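Local coordinates for protein AtFKBP42 (Arabidopsis thaliana, PDB 2F4E) that belongs to the FKBP-type peptidyl-prolyl cis-trans isomerase family, modulates the uptake of MRP transporter substrates into the vacuole and regulates cell elongation and orientation, at residues Ser68-Lys79 against Asp148-Asp159. Numbering follows the deposited sequence.
Sequences STCFLHYRAWTK and DLLYEVEVIGFD
The carboxylate of E152 lies at the edges of two flat groups, the R75 guanidinium and the W77 indole, its plane only 16° from that of the indole. R75 NH1 makes a salt bridge of 2.9 Å to E152 OE1, reaching that oxygen from above the carboxylate plane, while W77 CH2 approaches the same OE1 to 3.4 Å. E152 runs extended, CG anti to the backbone N (chi1 -177°), which carries its acid alongside R75; R75 NE also pairs with D87. A leucine in place of R75 would probably leave E152 OE1 and D87 without their shared positive partner. L150 CD2 packs obliquely against W77 CE3. On the other side of the sheet, the side chains of Y74 and Y151 run side by side in the same direction, their rings meeting obliquely with planes at 72°, A76 CB touches Y151 CE1 at 3.7 Å, and C70 SG meets the edge of the F158 ring. Backbone hydrogen bonds pair 69-78 with 149-158 antiparallel along their length, the register shifting by one at a classic beta bulge, where the N-H groups of both I156 and G157 converge on F71 O. These two long neighbouring strands lie in the middle of the curved antiparallel sheet of the FKBP fold.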
loop_
_atom_site.group_PDB
_atom_site.type_symbol
_atom_site.label_atom_id
_atom_site.label_comp_id
_atom_site.label_asym_id
_atom_site.label_seq_id
_atom_site.Cartn_x
_atom_site.Cartn_y
_atom_site.Cartn_z
ATOM N N SER A 68 11.429 4.278 -9.408
ATOM C CA SER A 68 10.795 3.356 -10.345
ATOM C C SER A 68 9.288 3.611 -10.512
ATOM O O SER A 68 8.607 4.067 -9.597
ATOM C CB SER A 68 11.007 1.917 -9.871
ATOM O OG SER A 68 10.320 0.992 -10.698
ATOM N N THR A 69 8.771 3.321 -11.697
ATOM C CA THR A 69 7.346 3.467 -11.963
ATOM C C THR A 69 6.677 2.135 -11.621
ATOM O O THR A 69 7.081 1.067 -12.099
ATOM C CB THR A 69 7.079 3.805 -13.441
ATOM O OG1 THR A 69 7.576 5.119 -13.715
ATOM C CG2 THR A 69 5.595 3.766 -13.742
ATOM N N CYS A 70 5.652 2.201 -10.787
ATOM C CA CYS A 70 4.949 1.003 -10.369
ATOM C C CYS A 70 3.473 1.033 -10.742
ATOM O O CYS A 70 2.784 2.038 -10.577
ATOM C CB CYS A 70 5.086 0.836 -8.855
ATOM S SG CYS A 70 6.736 1.246 -8.196
ATOM N N PHE A 71 3.000 -0.092 -11.251
ATOM C CA PHE A 71 1.600 -0.242 -11.608
ATOM C C PHE A 71 1.042 -1.215 -10.592
ATOM O O PHE A 71 1.600 -2.299 -10.398
ATOM C CB PHE A 71 1.483 -0.768 -13.032
ATOM C CG PHE A 71 1.800 0.269 -14.062
ATOM C CD1 PHE A 71 0.879 1.269 -14.362
ATOM C CD2 PHE A 71 3.045 0.298 -14.672
ATOM C CE1 PHE A 71 1.199 2.291 -15.259
ATOM C CE2 PHE A 71 3.373 1.312 -15.566
ATOM C CZ PHE A 71 2.451 2.311 -15.860
ATOM N N LEU A 72 -0.040 -0.820 -9.926
ATOM C CA LEU A 72 -0.607 -1.676 -8.898
ATOM C C LEU A 72 -2.099 -1.521 -8.620
ATOM O O LEU A 72 -2.719 -0.503 -8.941
ATOM C CB LEU A 72 0.170 -1.460 -7.594
ATOM C CG LEU A 72 -0.025 -0.077 -6.960
ATOM C CD1 LEU A 72 -0.880 -0.199 -5.731
ATOM C CD2 LEU A 72 1.311 0.518 -6.602
ATOM N N HIS A 73 -2.656 -2.568 -8.025
ATOM C CA HIS A 73 -4.051 -2.609 -7.615
ATOM C C HIS A 73 -4.017 -2.588 -6.089
ATOM O O HIS A 73 -3.052 -3.054 -5.488
ATOM C CB HIS A 73 -4.715 -3.908 -8.060
ATOM C CG HIS A 73 -5.360 -3.842 -9.400
ATOM N ND1 HIS A 73 -6.248 -2.837 -9.753
ATOM C CD2 HIS A 73 -5.311 -4.674 -10.464
ATOM C CE1 HIS A 73 -6.706 -3.060 -10.962
ATOM N NE2 HIS A 73 -6.153 -4.176 -11.422
ATOM N N TYR A 74 -5.056 -2.056 -5.459
ATOM C CA TYR A 74 -5.087 -2.042 -4.003
ATOM C C TYR A 74 -6.419 -1.629 -3.394
ATOM O O TYR A 74 -7.237 -0.966 -4.030
ATOM C CB TYR A 74 -3.983 -1.129 -3.455
ATOM C CG TYR A 74 -4.319 0.348 -3.424
ATOM C CD1 TYR A 74 -4.986 0.915 -2.334
ATOM C CD2 TYR A 74 -3.971 1.182 -4.485
ATOM C CE1 TYR A 74 -5.287 2.276 -2.312
ATOM C CE2 TYR A 74 -4.267 2.531 -4.470
ATOM C CZ TYR A 74 -4.925 3.082 -3.388
ATOM O OH TYR A 74 -5.223 4.429 -3.385
ATOM N N ARG A 75 -6.628 -2.061 -2.157
ATOM C CA ARG A 75 -7.821 -1.706 -1.400
ATOM C C ARG A 75 -7.300 -1.045 -0.141
ATOM O O ARG A 75 -6.214 -1.380 0.334
ATOM C CB ARG A 75 -8.642 -2.936 -1.020
ATOM C CG ARG A 75 -9.247 -3.671 -2.190
ATOM C CD ARG A 75 -10.202 -4.750 -1.708
ATOM N NE ARG A 75 -10.784 -5.488 -2.822
ATOM C CZ ARG A 75 -10.235 -6.546 -3.409
ATOM N NH1 ARG A 75 -9.073 -7.028 -2.986
ATOM N NH2 ARG A 75 -10.842 -7.100 -4.450
ATOM N N ALA A 76 -8.056 -0.098 0.392
ATOM C CA ALA A 76 -7.626 0.582 1.595
ATOM C C ALA A 76 -8.752 0.605 2.611
ATOM O O ALA A 76 -9.909 0.863 2.271
ATOM C CB ALA A 76 -7.175 1.989 1.265
ATOM N N TRP A 77 -8.402 0.334 3.858
ATOM C CA TRP A 77 -9.370 0.290 4.945
ATOM C C TRP A 77 -8.820 1.071 6.132
ATOM O O TRP A 77 -7.624 0.984 6.438
ATOM C CB TRP A 77 -9.572 -1.153 5.420
ATOM C CG TRP A 77 -10.324 -2.073 4.529
ATOM C CD1 TRP A 77 -11.680 -2.200 4.444
ATOM C CD2 TRP A 77 -9.772 -3.039 3.633
ATOM N NE1 TRP A 77 -12.008 -3.186 3.554
ATOM C CE2 TRP A 77 -10.855 -3.718 3.038
ATOM C CE3 TRP A 77 -8.465 -3.399 3.271
ATOM C CZ2 TRP A 77 -10.676 -4.733 2.106
ATOM C CZ3 TRP A 77 -8.290 -4.408 2.346
ATOM C CH2 TRP A 77 -9.391 -5.064 1.772
ATOM N N THR A 78 -9.681 1.832 6.797
ATOM C CA THR A 78 -9.276 2.552 7.994
ATOM C C THR A 78 -9.275 1.439 9.036
ATOM O O THR A 78 -10.210 0.637 9.101
ATOM C CB THR A 78 -10.300 3.605 8.419
ATOM O OG1 THR A 78 -11.627 3.065 8.329
ATOM C CG2 THR A 78 -10.193 4.839 7.534
ATOM N N LYS A 79 -8.218 1.369 9.828
ATOM C CA LYS A 79 -8.088 0.331 10.849
ATOM C C LYS A 79 -9.153 0.321 11.925
ATOM O O LYS A 79 -9.599 -0.732 12.320
ATOM C CB LYS A 79 -6.720 0.444 11.519
ATOM C CG LYS A 79 -5.560 -0.008 10.679
ATOM C CD LYS A 79 -5.252 -1.469 10.922
ATOM C CE LYS A 79 -3.850 -1.808 10.457
ATOM N NZ LYS A 79 -3.386 -3.094 11.062
ATOM N N ASP A 148 -5.025 5.055 11.476
ATOM C CA ASP A 148 -4.107 4.072 10.921
ATOM C C ASP A 148 -4.836 3.358 9.800
ATOM O O ASP A 148 -6.047 3.190 9.856
ATOM C CB ASP A 148 -3.669 3.060 11.985
ATOM C CG ASP A 148 -2.601 3.614 12.910
ATOM O OD1 ASP A 148 -1.843 4.494 12.455
ATOM O OD2 ASP A 148 -2.516 3.184 14.080
ATOM N N LEU A 149 -4.094 2.940 8.786
ATOM C CA LEU A 149 -4.688 2.283 7.643
ATOM C C LEU A 149 -4.153 0.895 7.353
ATOM O O LEU A 149 -3.087 0.490 7.838
ATOM C CB LEU A 149 -4.476 3.145 6.405
ATOM C CG LEU A 149 -4.895 4.613 6.458
ATOM C CD1 LEU A 149 -4.639 5.225 5.097
ATOM C CD2 LEU A 149 -6.365 4.730 6.823
ATOM N N LEU A 150 -4.916 0.179 6.537
ATOM C CA LEU A 150 -4.555 -1.152 6.095
ATOM C C LEU A 150 -4.656 -1.129 4.579
ATOM O O LEU A 150 -5.583 -0.541 4.014
ATOM C CB LEU A 150 -5.521 -2.208 6.632
ATOM C CG LEU A 150 -5.229 -3.615 6.091
ATOM C CD1 LEU A 150 -3.957 -4.117 6.709
ATOM C CD2 LEU A 150 -6.353 -4.572 6.401
ATOM N N TYR A 151 -3.695 -1.757 3.924
ATOM C CA TYR A 151 -3.700 -1.834 2.474
ATOM C C TYR A 151 -3.504 -3.271 2.036
ATOM O O TYR A 151 -2.761 -4.029 2.645
ATOM C CB TYR A 151 -2.575 -1.009 1.859
ATOM C CG TYR A 151 -2.658 0.484 2.034
ATOM C CD1 TYR A 151 -3.516 1.258 1.260
ATOM C CD2 TYR A 151 -1.811 1.132 2.927
ATOM C CE1 TYR A 151 -3.507 2.650 1.367
ATOM C CE2 TYR A 151 -1.795 2.506 3.040
ATOM C CZ TYR A 151 -2.636 3.256 2.268
ATOM O OH TYR A 151 -2.580 4.611 2.411
ATOM N N GLU A 152 -4.204 -3.637 0.979
ATOM C CA GLU A 152 -4.076 -4.954 0.401
ATOM C C GLU A 152 -3.605 -4.556 -0.981
ATOM O O GLU A 152 -4.403 -4.132 -1.822
ATOM C CB GLU A 152 -5.423 -5.666 0.323
ATOM C CG GLU A 152 -5.308 -7.088 -0.204
ATOM C CD GLU A 152 -6.639 -7.697 -0.639
ATOM O OE1 GLU A 152 -7.706 -7.093 -0.426
ATOM O OE2 GLU A 152 -6.614 -8.813 -1.200
ATOM N N VAL A 153 -2.303 -4.655 -1.205
ATOM C CA VAL A 153 -1.753 -4.258 -2.490
ATOM C C VAL A 153 -1.105 -5.352 -3.337
ATOM O O VAL A 153 -0.407 -6.229 -2.835
ATOM C CB VAL A 153 -0.733 -3.107 -2.311
ATOM C CG1 VAL A 153 0.301 -3.489 -1.267
ATOM C CG2 VAL A 153 -0.054 -2.801 -3.631
ATOM N N GLU A 154 -1.357 -5.287 -4.636
ATOM C CA GLU A 154 -0.771 -6.230 -5.566
ATOM C C GLU A 154 -0.084 -5.440 -6.670
ATOM O O GLU A 154 -0.727 -4.683 -7.404
ATOM C CB GLU A 154 -1.823 -7.166 -6.169
ATOM C CG GLU A 154 -1.209 -8.098 -7.194
ATOM C CD GLU A 154 -2.163 -9.150 -7.708
ATOM O OE1 GLU A 154 -3.251 -9.316 -7.122
ATOM O OE2 GLU A 154 -1.809 -9.807 -8.710
ATOM N N VAL A 155 1.226 -5.623 -6.770
ATOM C CA VAL A 155 2.024 -4.931 -7.764
ATOM C C VAL A 155 1.944 -5.603 -9.130
ATOM O O VAL A 155 2.329 -6.754 -9.296
ATOM C CB VAL A 155 3.512 -4.862 -7.332
ATOM C CG1 VAL A 155 4.303 -4.038 -8.315
ATOM C CG2 VAL A 155 3.630 -4.279 -5.935
ATOM N N ILE A 156 1.417 -4.875 -10.104
ATOM C CA ILE A 156 1.317 -5.389 -11.461
ATOM C C ILE A 156 2.735 -5.445 -12.045
ATOM O O ILE A 156 3.025 -6.259 -12.927
ATOM C CB ILE A 156 0.419 -4.467 -12.328
ATOM C CG1 ILE A 156 -0.994 -4.441 -11.749
ATOM C CG2 ILE A 156 0.406 -4.941 -13.770
ATOM C CD1 ILE A 156 -1.970 -3.663 -12.555
ATOM N N GLY A 157 3.608 -4.577 -11.547
ATOM C CA GLY A 157 4.980 -4.552 -12.023
ATOM C C GLY A 157 5.569 -3.161 -12.049
ATOM O O GLY A 157 4.828 -2.187 -11.952
ATOM N N PHE A 158 6.897 -3.084 -12.158
ATOM C CA PHE A 158 7.614 -1.814 -12.229
ATOM C C PHE A 158 8.509 -1.733 -13.470
ATOM O O PHE A 158 8.871 -2.754 -14.065
ATOM C CB PHE A 158 8.475 -1.556 -10.986
ATOM C CG PHE A 158 8.435 -2.638 -9.961
ATOM C CD1 PHE A 158 9.139 -3.815 -10.160
ATOM C CD2 PHE A 158 7.731 -2.455 -8.759
ATOM C CE1 PHE A 158 9.159 -4.804 -9.183
ATOM C CE2 PHE A 158 7.739 -3.443 -7.760
ATOM C CZ PHE A 158 8.459 -4.625 -7.981
ATOM N N ASP A 159 8.878 -0.518 -13.858
ATOM C CA ASP A 159 9.686 -0.363 -15.056
ATOM C C ASP A 159 11.194 -0.412 -14.842
ATOM O O ASP A 159 11.947 -0.651 -15.783
ATOM C CB ASP A 159 9.287 0.926 -15.790
ATOM C CG ASP A 159 9.791 2.186 -15.102
ATOM O OD1 ASP A 159 10.118 2.138 -13.900
ATOM O OD2 ASP A 159 9.853 3.238 -15.775
#